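Local atomic coordinates of exported gluconolactonase (Xanthomonas campestris pv. campestris, PDB entry 3DR2), a protein that probably hydrolyses gluconolactone to gluconate as a calcium-binding six-bladed beta-propeller enzyme of the SMP-30 family. Residues T275-Q289 and I293-P305. Numbering follows the deposited sequence.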
loop_
_atom_site.group_PDB
_atom_site.type_symbol
_atom_site.label_atom_id
_atom_site.label_comp_id
_atom_site.label_asym_id
_atom_site.label_seq_id
_atom_site.Cartn_x
_atom_site.Cartn_y
_atom_site.Cartn_z
ATOM N N THR A 275 20.462 -10.020 0.153
ATOM C CA THR A 275 19.333 -9.564 -0.645
ATOM C C THR A 275 19.399 -8.037 -0.608
ATOM O O THR A 275 19.801 -7.456 0.400
ATOM C CB THR A 275 17.997 -10.049 -0.068
ATOM O OG1 THR A 275 16.931 -9.564 -0.886
ATOM C CG2 THR A 275 17.810 -9.546 1.338
ATOM N N PRO A 276 19.006 -7.367 -1.703
ATOM C CA PRO A 276 19.044 -5.898 -1.773
ATOM C C PRO A 276 18.301 -5.089 -0.709
ATOM O O PRO A 276 18.625 -3.926 -0.480
ATOM C CB PRO A 276 18.569 -5.597 -3.201
ATOM C CG PRO A 276 17.824 -6.823 -3.618
ATOM C CD PRO A 276 18.579 -7.953 -2.984
ATOM N N GLY A 277 17.318 -5.701 -0.060
ATOM C CA GLY A 277 16.572 -5.019 0.985
ATOM C C GLY A 277 16.208 -6.036 2.049
ATOM O O GLY A 277 16.544 -7.206 1.917
ATOM N N THR A 278 15.534 -5.609 3.109
ATOM C CA THR A 278 15.144 -6.543 4.157
ATOM C C THR A 278 14.322 -7.665 3.531
ATOM O O THR A 278 13.542 -7.423 2.613
ATOM C CB THR A 278 14.294 -5.843 5.235
ATOM O OG1 THR A 278 15.084 -4.838 5.883
ATOM C CG2 THR A 278 13.802 -6.849 6.272
ATOM N N ALA A 279 14.519 -8.890 4.004
ATOM C CA ALA A 279 13.763 -10.026 3.495
ATOM C C ALA A 279 12.710 -10.390 4.536
ATOM O O ALA A 279 13.008 -10.459 5.726
ATOM C CB ALA A 279 14.683 -11.214 3.239
ATOM N N SER A 280 11.488 -10.639 4.082
ATOM C CA SER A 280 10.389 -10.967 4.990
ATOM C C SER A 280 10.030 -12.445 5.078
ATOM O O SER A 280 9.478 -12.892 6.082
ATOM C CB SER A 280 9.132 -10.200 4.575
ATOM O OG SER A 280 8.653 -10.679 3.320
ATOM N N ASN A 281 10.336 -13.211 4.036
ATOM C CA ASN A 281 9.966 -14.620 4.035
ATOM C C ASN A 281 10.651 -15.321 2.865
ATOM O O ASN A 281 11.275 -14.679 2.021
ATOM C CB ASN A 281 8.442 -14.733 3.870
ATOM C CG ASN A 281 7.850 -15.918 4.605
ATOM O OD1 ASN A 281 8.383 -17.018 4.558
ATOM N ND2 ASN A 281 6.722 -15.695 5.281
ATOM N N CYS A 282 10.549 -16.643 2.828
ATOM C CA CYS A 282 11.126 -17.404 1.729
ATOM C C CYS A 282 10.524 -18.795 1.677
ATOM O O CYS A 282 9.941 -19.269 2.656
ATOM C CB CYS A 282 12.658 -17.479 1.838
ATOM S SG CYS A 282 13.338 -18.306 3.312
ATOM N N THR A 283 10.648 -19.440 0.522
ATOM C CA THR A 283 10.109 -20.781 0.339
ATOM C C THR A 283 10.754 -21.377 -0.909
ATOM O O THR A 283 11.352 -20.656 -1.710
ATOM C CB THR A 283 8.561 -20.738 0.159
ATOM O OG1 THR A 283 8.001 -22.032 0.426
ATOM C CG2 THR A 283 8.190 -20.320 -1.268
ATOM N N PHE A 284 10.655 -22.691 -1.059
ATOM C CA PHE A 284 11.211 -23.364 -2.227
ATOM C C PHE A 284 10.083 -23.815 -3.126
ATOM O O PHE A 284 8.919 -23.857 -2.712
ATOM C CB PHE A 284 11.992 -24.616 -1.833
ATOM C CG PHE A 284 13.385 -24.347 -1.369
ATOM C CD1 PHE A 284 13.668 -24.209 -0.019
ATOM C CD2 PHE A 284 14.420 -24.239 -2.288
ATOM C CE1 PHE A 284 14.972 -23.970 0.411
ATOM C CE2 PHE A 284 15.726 -23.999 -1.869
ATOM C CZ PHE A 284 16.000 -23.866 -0.516
ATOM N N ASP A 285 10.428 -24.154 -4.362
ATOM C CA ASP A 285 9.435 -24.679 -5.276
ATOM C C ASP A 285 9.364 -26.166 -4.923
ATOM O O ASP A 285 10.083 -26.638 -4.037
ATOM C CB ASP A 285 9.866 -24.470 -6.737
ATOM C CG ASP A 285 11.186 -25.135 -7.065
ATOM O OD1 ASP A 285 11.996 -25.374 -6.146
ATOM O OD2 ASP A 285 11.419 -25.402 -8.256
ATOM N N GLN A 286 8.486 -26.887 -5.601
ATOM C CA GLN A 286 8.294 -28.314 -5.390
ATOM C C GLN A 286 9.599 -29.114 -5.327
ATOM O O GLN A 286 9.850 -29.848 -4.368
ATOM C CB GLN A 286 7.419 -28.853 -6.518
ATOM C CG GLN A 286 6.065 -29.345 -6.085
ATOM C CD GLN A 286 6.145 -30.723 -5.487
ATOM O OE1 GLN A 286 6.869 -30.948 -4.518
ATOM N NE2 GLN A 286 5.407 -31.661 -6.064
ATOM N N ALA A 287 10.424 -28.966 -6.356
ATOM C CA ALA A 287 11.687 -29.694 -6.446
ATOM C C ALA A 287 12.787 -29.159 -5.532
ATOM O O ALA A 287 13.834 -29.794 -5.376
ATOM C CB ALA A 287 12.174 -29.691 -7.897
ATOM N N GLN A 288 12.538 -28.007 -4.919
ATOM C CA GLN A 288 13.514 -27.355 -4.050
ATOM C C GLN A 288 14.771 -27.038 -4.863
ATOM O O GLN A 288 15.898 -27.205 -4.398
ATOM C CB GLN A 288 13.850 -28.228 -2.827
ATOM C CG GLN A 288 12.608 -28.701 -2.071
ATOM C CD GLN A 288 12.852 -29.043 -0.606
ATOM O OE1 GLN A 288 13.956 -29.417 -0.205
ATOM N NE2 GLN A 288 11.800 -28.936 0.200
ATOM N N GLN A 289 14.552 -26.579 -6.092
ATOM C CA GLN A 289 15.635 -26.202 -6.993
ATOM C C GLN A 289 15.641 -24.696 -7.194
ATOM O O GLN A 289 16.520 -24.153 -7.853
ATOM C CB GLN A 289 15.480 -26.893 -8.350
ATOM C CG GLN A 289 15.875 -28.367 -8.342
ATOM C CD GLN A 289 17.367 -28.581 -8.156
ATOM O OE1 GLN A 289 17.806 -29.680 -7.825
ATOM N NE2 GLN A 289 18.154 -27.536 -8.379
ATOM N N ILE A 293 12.280 -15.542 -2.431
ATOM C CA ILE A 293 12.412 -14.671 -1.264
ATOM C C ILE A 293 11.591 -13.396 -1.436
ATOM O O ILE A 293 11.646 -12.757 -2.483
ATOM C CB ILE A 293 13.883 -14.259 -1.061
ATOM C CG1 ILE A 293 14.788 -15.492 -1.093
ATOM C CG2 ILE A 293 14.039 -13.516 0.265
ATOM C CD1 ILE A 293 16.263 -15.149 -1.085
ATOM N N THR A 294 10.822 -13.031 -0.410
ATOM C CA THR A 294 10.014 -11.813 -0.463
ATOM C C THR A 294 10.648 -10.740 0.413
ATOM O O THR A 294 11.311 -11.050 1.403
ATOM C CB THR A 294 8.576 -12.051 0.040
ATOM O OG1 THR A 294 8.614 -12.736 1.299
ATOM C CG2 THR A 294 7.783 -12.870 -0.970
ATOM N N GLY A 295 10.437 -9.479 0.048
ATOM C CA GLY A 295 10.990 -8.384 0.828
ATOM C C GLY A 295 10.581 -7.054 0.236
ATOM O O GLY A 295 10.929 -6.741 -0.902
ATOM N N GLY A 296 9.829 -6.266 0.997
ATOM C CA GLY A 296 9.391 -4.977 0.494
ATOM C C GLY A 296 8.699 -5.054 -0.855
ATOM O O GLY A 296 7.832 -5.896 -1.078
ATOM N N PRO A 297 9.077 -4.188 -1.797
ATOM C CA PRO A 297 8.449 -4.198 -3.120
ATOM C C PRO A 297 8.791 -5.423 -3.968
ATOM O O PRO A 297 8.202 -5.622 -5.032
ATOM C CB PRO A 297 8.992 -2.922 -3.770
ATOM C CG PRO A 297 9.374 -2.054 -2.607
ATOM C CD PRO A 297 9.993 -3.044 -1.659
ATOM N N CYS A 298 9.700 -6.259 -3.479
ATOM C CA CYS A 298 10.181 -7.381 -4.275
ATOM C C CYS A 298 9.895 -8.841 -3.984
ATOM O O CYS A 298 9.603 -9.250 -2.862
ATOM C CB CYS A 298 11.703 -7.286 -4.385
ATOM S SG CYS A 298 12.351 -5.661 -4.779
ATOM N N LEU A 299 10.049 -9.621 -5.051
ATOM C CA LEU A 299 9.957 -11.072 -5.020
ATOM C C LEU A 299 11.268 -11.436 -5.727
ATOM O O LEU A 299 11.446 -11.130 -6.909
ATOM C CB LEU A 299 8.770 -11.590 -5.836
ATOM C CG LEU A 299 8.236 -13.002 -5.547
ATOM C CD1 LEU A 299 8.038 -13.728 -6.861
ATOM C CD2 LEU A 299 9.161 -13.795 -4.636
ATOM N N TRP A 300 12.198 -12.037 -4.995
ATOM C CA TRP A 300 13.480 -12.427 -5.578
ATOM C C TRP A 300 13.521 -13.942 -5.727
ATOM O O TRP A 300 12.716 -14.658 -5.132
ATOM C CB TRP A 300 14.633 -11.989 -4.677
ATOM C CG TRP A 300 14.701 -10.513 -4.406
ATOM C CD1 TRP A 300 14.974 -9.517 -5.305
ATOM C CD2 TRP A 300 14.542 -9.872 -3.134
ATOM N NE1 TRP A 300 15.002 -8.297 -4.667
ATOM C CE2 TRP A 300 14.738 -8.486 -3.335
ATOM C CE3 TRP A 300 14.254 -10.335 -1.842
ATOM C CZ2 TRP A 300 14.659 -7.558 -2.291
ATOM C CZ3 TRP A 300 14.176 -9.411 -0.802
ATOM C CH2 TRP A 300 14.378 -8.038 -1.037
ATOM N N MET A 301 14.465 -14.440 -6.521
ATOM C CA MET A 301 14.587 -15.881 -6.695
ATOM C C MET A 301 16.035 -16.291 -6.911
ATOM O O MET A 301 16.788 -15.605 -7.598
ATOM C CB MET A 301 13.732 -16.367 -7.874
ATOM C CG MET A 301 13.687 -17.894 -8.026
ATOM S SD MET A 301 14.933 -18.594 -9.183
ATOM C CE MET A 301 14.173 -18.134 -10.739
ATOM N N LEU A 302 16.415 -17.410 -6.302
ATOM C CA LEU A 302 17.767 -17.941 -6.420
ATOM C C LEU A 302 17.673 -19.326 -7.051
ATOM O O LEU A 302 17.242 -20.288 -6.411
ATOM C CB LEU A 302 18.422 -18.046 -5.038
ATOM C CG LEU A 302 19.918 -18.373 -5.035
ATOM C CD1 LEU A 302 20.683 -17.229 -5.675
ATOM C CD2 LEU A 302 20.404 -18.597 -3.608
ATOM N N PRO A 303 18.086 -19.448 -8.321
ATOM C CA PRO A 303 18.036 -20.729 -9.026
ATOM C C PRO A 303 19.257 -21.592 -8.729
ATOM O O PRO A 303 20.382 -21.227 -9.056
ATOM C CB PRO A 303 17.959 -20.299 -10.481
ATOM C CG PRO A 303 18.883 -19.122 -10.502
ATOM C CD PRO A 303 18.551 -18.370 -9.218
ATOM N N LEU A 304 19.022 -22.740 -8.109
ATOM C CA LEU A 304 20.106 -23.641 -7.755
ATOM C C LEU A 304 20.476 -24.554 -8.908
ATOM O O LEU A 304 19.652 -24.848 -9.771
ATOM C CB LEU A 304 19.711 -24.497 -6.550
ATOM C CG LEU A 304 19.279 -23.745 -5.293
ATOM C CD1 LEU A 304 18.932 -24.736 -4.193
ATOM C CD2 LEU A 304 20.393 -22.820 -4.853
ATOM N N PRO A 305 21.734 -25.005 -8.944
ATOM C CA PRO A 305 22.159 -25.899 -10.020
ATOM C C PRO A 305 21.638 -27.315 -9.768
ATOM O O PRO A 305 21.237 -27.601 -8.616
ATOM C CB PRO A 305 23.682 -25.804 -9.959
ATOM C CG PRO A 305 23.942 -25.567 -8.500
ATOM C CD PRO A 305 22.886 -24.546 -8.147
ATOM O OXT PRO A 305 21.635 -28.125 -10.718
#
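Ser280 and Asn281 both face Thr294, a classic beta bulge in one blade of the six-bladed propeller. The evidence is a pair of backbone bonds: Ser280 N gives to Thr294 O (2.7 Å, 160° at the hydrogen), and Thr294 N gives to Asn281 O (3.0 Å). Strand 281-284 runs antiparallel to 293-295, and Cys282 with Ile293 forms the next, non-hydrogen-bonded pair. With OG1 between its backbone N and carbonyl carbon (chi1 49°), Thr294 sets that hydroxyl 2.9 Å from Ser280 OG, which also bonds to Ser47 O. Beside it, Asn281 sends its amide away from Thr294: OD1 accepts from Cys282 N on an in-plane lone pair, while ND2 reaches Glu48, a calcium ligand, and Asp135. The Asn281 side chain is about 5 Å from a bound calcium ion, a second-shell residue through Glu48.

On the other face, the CG2 branch of Ile293 fits against Ala279 CB at 3.8 Å, and its CG1 meets Cys282 CB. The indole of Trp300 is a flat shelf under the 275-277 loop: Thr275 CB sits above its six-membered ring and Pro276 CD above its five-membered ring (4.2 Å to the centroid, 27° off the normal), with Cys298 CB under the opposite face. Thr278 O lies at the indole edge, in plane, and close to Gly295 CA.

Phe284 and Gln289 flank the Asp285-Gln288 type I turn, and Leu304 CD1 rests at the edge of the Phe284 ring. Leu304 N bonds to Gln289 O, and Gln289, bent at chi2, brings NE2 above the plane of the C-terminal carboxylate of Pro305, 3.1 Å from its O.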